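Local coordinates for protein lipase C (Serratia marcescens, PDB 5NEN) that serves as the membrane fusion protein of a type I lipase secretion system, probably linking the inner-membrane transporter to the outer-membrane channel, at residues 82-96 / 251-265. Numbering follows the deposited sequence.
Sequences VDSLRDQYYTTLATE and TQMDASEFRNKLQMA
The carbonyl oxygen of Y89 is gripped twice, by L93 N one turn on and by T92 OG1 at 2.6 Å, the hydroxyl coming in 24° off the carbonyl plane. T92 thereby settles its hydroxyl on its own helix and turns methyl CG2 to the rim of the F258 ring, where D254 CB also lies near. This is an antiparallel coiled-coil pairing at the base of the long AprE-like α-helical hairpin, helix 76-103 against helix 195-270, with short-segment axes 9.4 Å apart at closest; no hydrogen bond joins segments 82-96 and 251-265. F258 suits the centre of the seam: Q88 CB rests over one ring face in a CH-pi contact, 3.8 Å from the centroid, while Q88 reaches R218 of the second subunit through a weak hydrogen bond. Two side chains pack as knobs into holes. Y89, its ring thrown anti to the backbone N (chi1 -174°), fills the hole among A255, F258, R259 and L262; L262 answers among V82, L85, R86 and Y89. Small A265 accepts V82 CG2 at 3.6 Å and L85 CD1 at 3.9 Å. At the opposite end the T251 CG2 methyl, anti to its backbone N, meets E96 CB and CG. On the exposed flank R259 crosses the phenol end of Y89 at a slant, CG 3.5 Å from Y89 OH, with its guanidinium plane 88° from the ring.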
loop_
_atom_site.group_PDB
_atom_site.type_symbol
_atom_site.label_atom_id
_atom_site.label_comp_id
_atom_site.label_asym_id
_atom_site.label_seq_id
_atom_site.Cartn_x
_atom_site.Cartn_y
_atom_site.Cartn_z
ATOM N N VAL A 82 -23.157 1.169 23.102
ATOM C CA VAL A 82 -23.676 0.790 21.798
ATOM C C VAL A 82 -23.168 1.751 20.744
ATOM O O VAL A 82 -22.744 1.326 19.684
ATOM C CB VAL A 82 -25.210 0.745 21.770
ATOM C CG1 VAL A 82 -25.740 0.709 20.331
ATOM C CG2 VAL A 82 -25.694 -0.475 22.528
ATOM N N ASP A 83 -23.151 3.037 21.053
ATOM C CA ASP A 83 -22.719 4.025 20.076
ATOM C C ASP A 83 -21.254 3.815 19.670
ATOM O O ASP A 83 -20.917 3.847 18.498
ATOM C CB ASP A 83 -22.924 5.440 20.628
ATOM C CG ASP A 83 -24.413 5.819 20.787
ATOM O OD1 ASP A 83 -25.243 5.309 20.006
ATOM O OD2 ASP A 83 -24.757 6.623 21.697
ATOM N N SER A 84 -20.394 3.606 20.651
ATOM C CA SER A 84 -18.973 3.435 20.412
ATOM C C SER A 84 -18.702 2.165 19.576
ATOM O O SER A 84 -17.977 2.203 18.580
ATOM C CB SER A 84 -18.244 3.378 21.751
ATOM O OG SER A 84 -16.897 2.998 21.575
ATOM N N LEU A 85 -19.305 1.043 19.962
ATOM C CA LEU A 85 -19.187 -0.154 19.144
ATOM C C LEU A 85 -19.748 0.132 17.712
ATOM O O LEU A 85 -19.157 -0.280 16.708
ATOM C CB LEU A 85 -19.938 -1.322 19.775
ATOM C CG LEU A 85 -19.382 -1.830 21.105
ATOM C CD1 LEU A 85 -20.140 -3.047 21.609
ATOM C CD2 LEU A 85 -17.947 -2.155 21.001
ATOM N N ARG A 86 -20.854 0.868 17.599
ATOM C CA ARG A 86 -21.389 1.121 16.275
ATOM C C ARG A 86 -20.376 1.880 15.502
ATOM O O ARG A 86 -20.199 1.669 14.308
ATOM C CB ARG A 86 -22.696 1.876 16.278
ATOM C CG ARG A 86 -23.909 0.967 16.159
ATOM C CD ARG A 86 -25.183 1.779 16.284
ATOM N NE ARG A 86 -26.371 0.964 16.088
ATOM C CZ ARG A 86 -27.542 1.450 15.697
ATOM N NH1 ARG A 86 -27.666 2.752 15.464
ATOM N NH2 ARG A 86 -28.584 0.639 15.538
ATOM N N ASP A 87 -19.690 2.765 16.187
ATOM C CA ASP A 87 -18.694 3.518 15.490
ATOM C C ASP A 87 -17.602 2.605 14.972
ATOM O O ASP A 87 -17.359 2.551 13.762
ATOM C CB ASP A 87 -18.095 4.569 16.397
ATOM C CG ASP A 87 -17.021 5.325 15.715
ATOM O OD1 ASP A 87 -17.375 6.256 14.958
ATOM O OD2 ASP A 87 -15.840 4.947 15.898
ATOM N N GLN A 88 -17.010 1.819 15.862
ATOM C CA GLN A 88 -15.901 0.965 15.459
ATOM C C GLN A 88 -16.323 0.039 14.318
ATOM O O GLN A 88 -15.636 -0.094 13.275
ATOM C CB GLN A 88 -15.405 0.208 16.669
ATOM C CG GLN A 88 -15.208 1.202 17.775
ATOM C CD GLN A 88 -14.633 0.615 19.030
ATOM O OE1 GLN A 88 -13.563 0.007 19.006
ATOM N NE2 GLN A 88 -15.338 0.808 20.152
ATOM N N TYR A 89 -17.508 -0.524 14.497
ATOM C CA TYR A 89 -18.103 -1.391 13.503
ATOM C C TYR A 89 -18.153 -0.676 12.164
ATOM O O TYR A 89 -17.710 -1.207 11.138
ATOM C CB TYR A 89 -19.501 -1.793 13.932
ATOM C CG TYR A 89 -20.146 -2.809 13.032
ATOM C CD1 TYR A 89 -19.433 -3.911 12.569
ATOM C CD2 TYR A 89 -21.474 -2.692 12.664
ATOM C CE1 TYR A 89 -20.030 -4.863 11.743
ATOM C CE2 TYR A 89 -22.079 -3.623 11.840
ATOM C CZ TYR A 89 -21.356 -4.705 11.381
ATOM O OH TYR A 89 -21.968 -5.622 10.564
ATOM N N TYR A 90 -18.653 0.552 12.191
ATOM C CA TYR A 90 -18.790 1.323 10.973
ATOM C C TYR A 90 -17.423 1.514 10.331
ATOM O O TYR A 90 -17.304 1.542 9.078
ATOM C CB TYR A 90 -19.470 2.662 11.255
ATOM C CG TYR A 90 -20.939 2.529 11.616
ATOM C CD1 TYR A 90 -21.689 1.452 11.181
ATOM C CD2 TYR A 90 -21.569 3.474 12.415
ATOM C CE1 TYR A 90 -23.032 1.333 11.513
ATOM C CE2 TYR A 90 -22.915 3.358 12.768
ATOM C CZ TYR A 90 -23.644 2.293 12.311
ATOM O OH TYR A 90 -24.986 2.184 12.650
ATOM N N THR A 91 -16.383 1.615 11.163
ATOM C CA THR A 91 -15.073 1.875 10.561
ATOM C C THR A 91 -14.600 0.629 9.805
ATOM O O THR A 91 -14.122 0.694 8.646
ATOM C CB THR A 91 -14.007 2.311 11.581
ATOM O OG1 THR A 91 -14.502 3.392 12.379
ATOM C CG2 THR A 91 -12.804 2.798 10.847
ATOM N N THR A 92 -14.768 -0.522 10.440
ATOM C CA THR A 92 -14.360 -1.733 9.753
ATOM C C THR A 92 -15.213 -1.937 8.503
ATOM O O THR A 92 -14.675 -2.352 7.494
ATOM C CB THR A 92 -14.448 -2.942 10.638
ATOM O OG1 THR A 92 -15.740 -2.955 11.229
ATOM C CG2 THR A 92 -13.419 -2.831 11.736
ATOM N N LEU A 93 -16.511 -1.623 8.547
ATOM C CA LEU A 93 -17.347 -1.777 7.346
ATOM C C LEU A 93 -16.803 -0.987 6.182
ATOM O O LEU A 93 -16.748 -1.492 5.056
ATOM C CB LEU A 93 -18.795 -1.352 7.593
ATOM C CG LEU A 93 -19.541 -2.387 8.411
ATOM C CD1 LEU A 93 -20.968 -2.008 8.570
ATOM C CD2 LEU A 93 -19.447 -3.676 7.647
ATOM N N ALA A 94 -16.387 0.240 6.451
ATOM C CA ALA A 94 -15.803 1.025 5.381
ATOM C C ALA A 94 -14.592 0.286 4.837
ATOM O O ALA A 94 -14.511 -0.050 3.634
ATOM C CB ALA A 94 -15.403 2.406 5.886
ATOM N N THR A 95 -13.691 -0.054 5.748
ATOM C CA THR A 95 -12.465 -0.719 5.343
ATOM C C THR A 95 -12.664 -1.990 4.542
ATOM O O THR A 95 -11.981 -2.245 3.556
ATOM C CB THR A 95 -11.662 -1.023 6.565
ATOM O OG1 THR A 95 -11.146 0.225 7.041
ATOM C CG2 THR A 95 -10.500 -1.989 6.256
ATOM N N GLU A 96 -13.652 -2.750 4.957
ATOM C CA GLU A 96 -13.985 -4.017 4.361
ATOM C C GLU A 96 -14.523 -3.809 2.946
ATOM O O GLU A 96 -14.254 -4.606 2.045
ATOM C CB GLU A 96 -15.004 -4.718 5.239
ATOM C CG GLU A 96 -15.162 -6.144 4.942
ATOM C CD GLU A 96 -16.172 -6.785 5.850
ATOM O OE1 GLU A 96 -17.372 -6.431 5.771
ATOM O OE2 GLU A 96 -15.752 -7.601 6.691
ATOM N N THR A 251 -9.797 -7.791 8.910
ATOM C CA THR A 251 -11.003 -7.014 9.000
ATOM C C THR A 251 -12.205 -7.891 9.303
ATOM O O THR A 251 -13.027 -7.511 10.099
ATOM C CB THR A 251 -11.201 -6.234 7.731
ATOM O OG1 THR A 251 -10.336 -5.088 7.781
ATOM C CG2 THR A 251 -12.647 -5.766 7.608
ATOM N N GLN A 252 -12.287 -9.077 8.712
ATOM C CA GLN A 252 -13.440 -9.927 8.941
ATOM C C GLN A 252 -13.471 -10.352 10.380
ATOM O O GLN A 252 -14.543 -10.411 10.998
ATOM C CB GLN A 252 -13.428 -11.179 8.059
ATOM C CG GLN A 252 -13.727 -10.925 6.612
ATOM C CD GLN A 252 -14.392 -12.121 5.964
ATOM O OE1 GLN A 252 -15.413 -12.607 6.453
ATOM N NE2 GLN A 252 -13.833 -12.594 4.859
ATOM N N MET A 253 -12.288 -10.665 10.906
ATOM C CA MET A 253 -12.193 -11.060 12.298
ATOM C C MET A 253 -12.731 -9.923 13.151
ATOM O O MET A 253 -13.573 -10.129 14.022
ATOM C CB MET A 253 -10.753 -11.402 12.669
ATOM C CG MET A 253 -10.383 -12.872 12.430
ATOM S SD MET A 253 -8.618 -13.251 12.658
ATOM C CE MET A 253 -7.934 -12.546 11.147
ATOM N N ASP A 254 -12.291 -8.711 12.839
ATOM C CA ASP A 254 -12.708 -7.554 13.598
ATOM C C ASP A 254 -14.205 -7.319 13.497
ATOM O O ASP A 254 -14.879 -7.088 14.496
ATOM C CB ASP A 254 -11.935 -6.345 13.101
ATOM C CG ASP A 254 -10.463 -6.500 13.335
ATOM O OD1 ASP A 254 -10.100 -7.498 13.995
ATOM O OD2 ASP A 254 -9.665 -5.679 12.844
ATOM N N ALA A 255 -14.726 -7.424 12.289
ATOM C CA ALA A 255 -16.138 -7.234 12.042
ATOM C C ALA A 255 -16.877 -8.219 12.910
ATOM O O ALA A 255 -17.828 -7.886 13.593
ATOM C CB ALA A 255 -16.481 -7.439 10.557
ATOM N N SER A 256 -16.372 -9.431 12.947
ATOM C CA SER A 256 -17.072 -10.440 13.688
ATOM C C SER A 256 -17.050 -10.066 15.158
ATOM O O SER A 256 -18.072 -10.149 15.855
ATOM C CB SER A 256 -16.442 -11.797 13.448
ATOM O OG SER A 256 -16.836 -12.677 14.464
ATOM N N GLU A 257 -15.900 -9.572 15.599
ATOM C CA GLU A 257 -15.710 -9.275 16.998
ATOM C C GLU A 257 -16.680 -8.174 17.422
ATOM O O GLU A 257 -17.344 -8.283 18.468
ATOM C CB GLU A 257 -14.253 -8.860 17.243
ATOM C CG GLU A 257 -14.031 -7.934 18.452
ATOM C CD GLU A 257 -12.553 -7.572 18.665
ATOM O OE1 GLU A 257 -11.697 -8.464 18.482
ATOM O OE2 GLU A 257 -12.247 -6.401 19.003
ATOM N N PHE A 258 -16.835 -7.174 16.555
ATOM C CA PHE A 258 -17.729 -6.057 16.837
ATOM C C PHE A 258 -19.169 -6.459 16.742
ATOM O O PHE A 258 -19.965 -6.066 17.571
ATOM C CB PHE A 258 -17.444 -4.886 15.899
ATOM C CG PHE A 258 -16.165 -4.173 16.217
ATOM C CD1 PHE A 258 -15.739 -4.048 17.523
ATOM C CD2 PHE A 258 -15.340 -3.720 15.203
ATOM C CE1 PHE A 258 -14.551 -3.419 17.818
ATOM C CE2 PHE A 258 -14.156 -3.101 15.487
ATOM C CZ PHE A 258 -13.754 -2.947 16.797
ATOM N N ARG A 259 -19.485 -7.256 15.731
ATOM C CA ARG A 259 -20.849 -7.691 15.476
ATOM C C ARG A 259 -21.371 -8.380 16.707
ATOM O O ARG A 259 -22.388 -7.991 17.282
ATOM C CB ARG A 259 -20.911 -8.652 14.285
ATOM C CG ARG A 259 -21.636 -8.101 13.080
ATOM C CD ARG A 259 -21.885 -9.166 12.000
ATOM N NE ARG A 259 -20.708 -9.490 11.197
ATOM C CZ ARG A 259 -19.926 -10.527 11.449
ATOM N NH1 ARG A 259 -20.217 -11.332 12.464
ATOM N NH2 ARG A 259 -18.870 -10.773 10.685
ATOM N N ASN A 260 -20.643 -9.395 17.138
ATOM C CA ASN A 260 -21.110 -10.157 18.279
ATOM C C ASN A 260 -21.115 -9.286 19.555
ATOM O O ASN A 260 -22.066 -9.340 20.359
ATOM C CB ASN A 260 -20.308 -11.461 18.349
ATOM C CG ASN A 260 -20.563 -12.355 17.086
ATOM O OD1 ASN A 260 -21.726 -12.570 16.734
ATOM N ND2 ASN A 260 -19.502 -12.811 16.388
ATOM N N LYS A 261 -20.104 -8.429 19.703
ATOM C CA LYS A 261 -20.091 -7.509 20.838
ATOM C C LYS A 261 -21.303 -6.584 20.885
ATOM O O LYS A 261 -21.881 -6.322 21.951
ATOM C CB LYS A 261 -18.838 -6.659 20.795
ATOM C CG LYS A 261 -17.596 -7.326 21.344
ATOM C CD LYS A 261 -16.577 -6.250 21.711
ATOM C CE LYS A 261 -15.159 -6.783 21.737
ATOM N NZ LYS A 261 -14.168 -5.666 21.741
ATOM N N LEU A 262 -21.664 -6.085 19.714
ATOM C CA LEU A 262 -22.770 -5.154 19.541
ATOM C C LEU A 262 -24.081 -5.867 19.830
ATOM O O LEU A 262 -25.009 -5.318 20.381
ATOM C CB LEU A 262 -22.744 -4.573 18.130
ATOM C CG LEU A 262 -23.241 -3.146 17.891
ATOM C CD1 LEU A 262 -22.954 -2.718 16.441
ATOM C CD2 LEU A 262 -24.713 -2.972 18.219
ATOM N N GLN A 263 -24.147 -7.107 19.419
ATOM C CA GLN A 263 -25.277 -7.928 19.737
ATOM C C GLN A 263 -25.439 -7.949 21.264
ATOM O O GLN A 263 -26.547 -7.759 21.805
ATOM C CB GLN A 263 -25.013 -9.307 19.157
ATOM C CG GLN A 263 -26.057 -10.352 19.275
ATOM C CD GLN A 263 -25.565 -11.629 18.600
ATOM O OE1 GLN A 263 -24.463 -12.119 18.887
ATOM N NE2 GLN A 263 -26.360 -12.151 17.673
ATOM N N MET A 264 -24.320 -8.111 21.966
ATOM C CA MET A 264 -24.394 -8.156 23.426
ATOM C C MET A 264 -24.826 -6.808 24.008
ATOM O O MET A 264 -25.688 -6.741 24.907
ATOM C CB MET A 264 -23.068 -8.615 24.012
ATOM C CG MET A 264 -22.850 -10.126 23.872
ATOM S SD MET A 264 -24.375 -11.064 24.131
ATOM C CE MET A 264 -24.885 -11.483 22.457
ATOM N N ALA A 265 -24.231 -5.739 23.485
ATOM C CA ALA A 265 -24.543 -4.392 23.936
ATOM C C ALA A 265 -26.026 -4.077 23.749
ATOM O O ALA A 265 -26.665 -3.486 24.636
ATOM C CB ALA A 265 -23.702 -3.388 23.190
#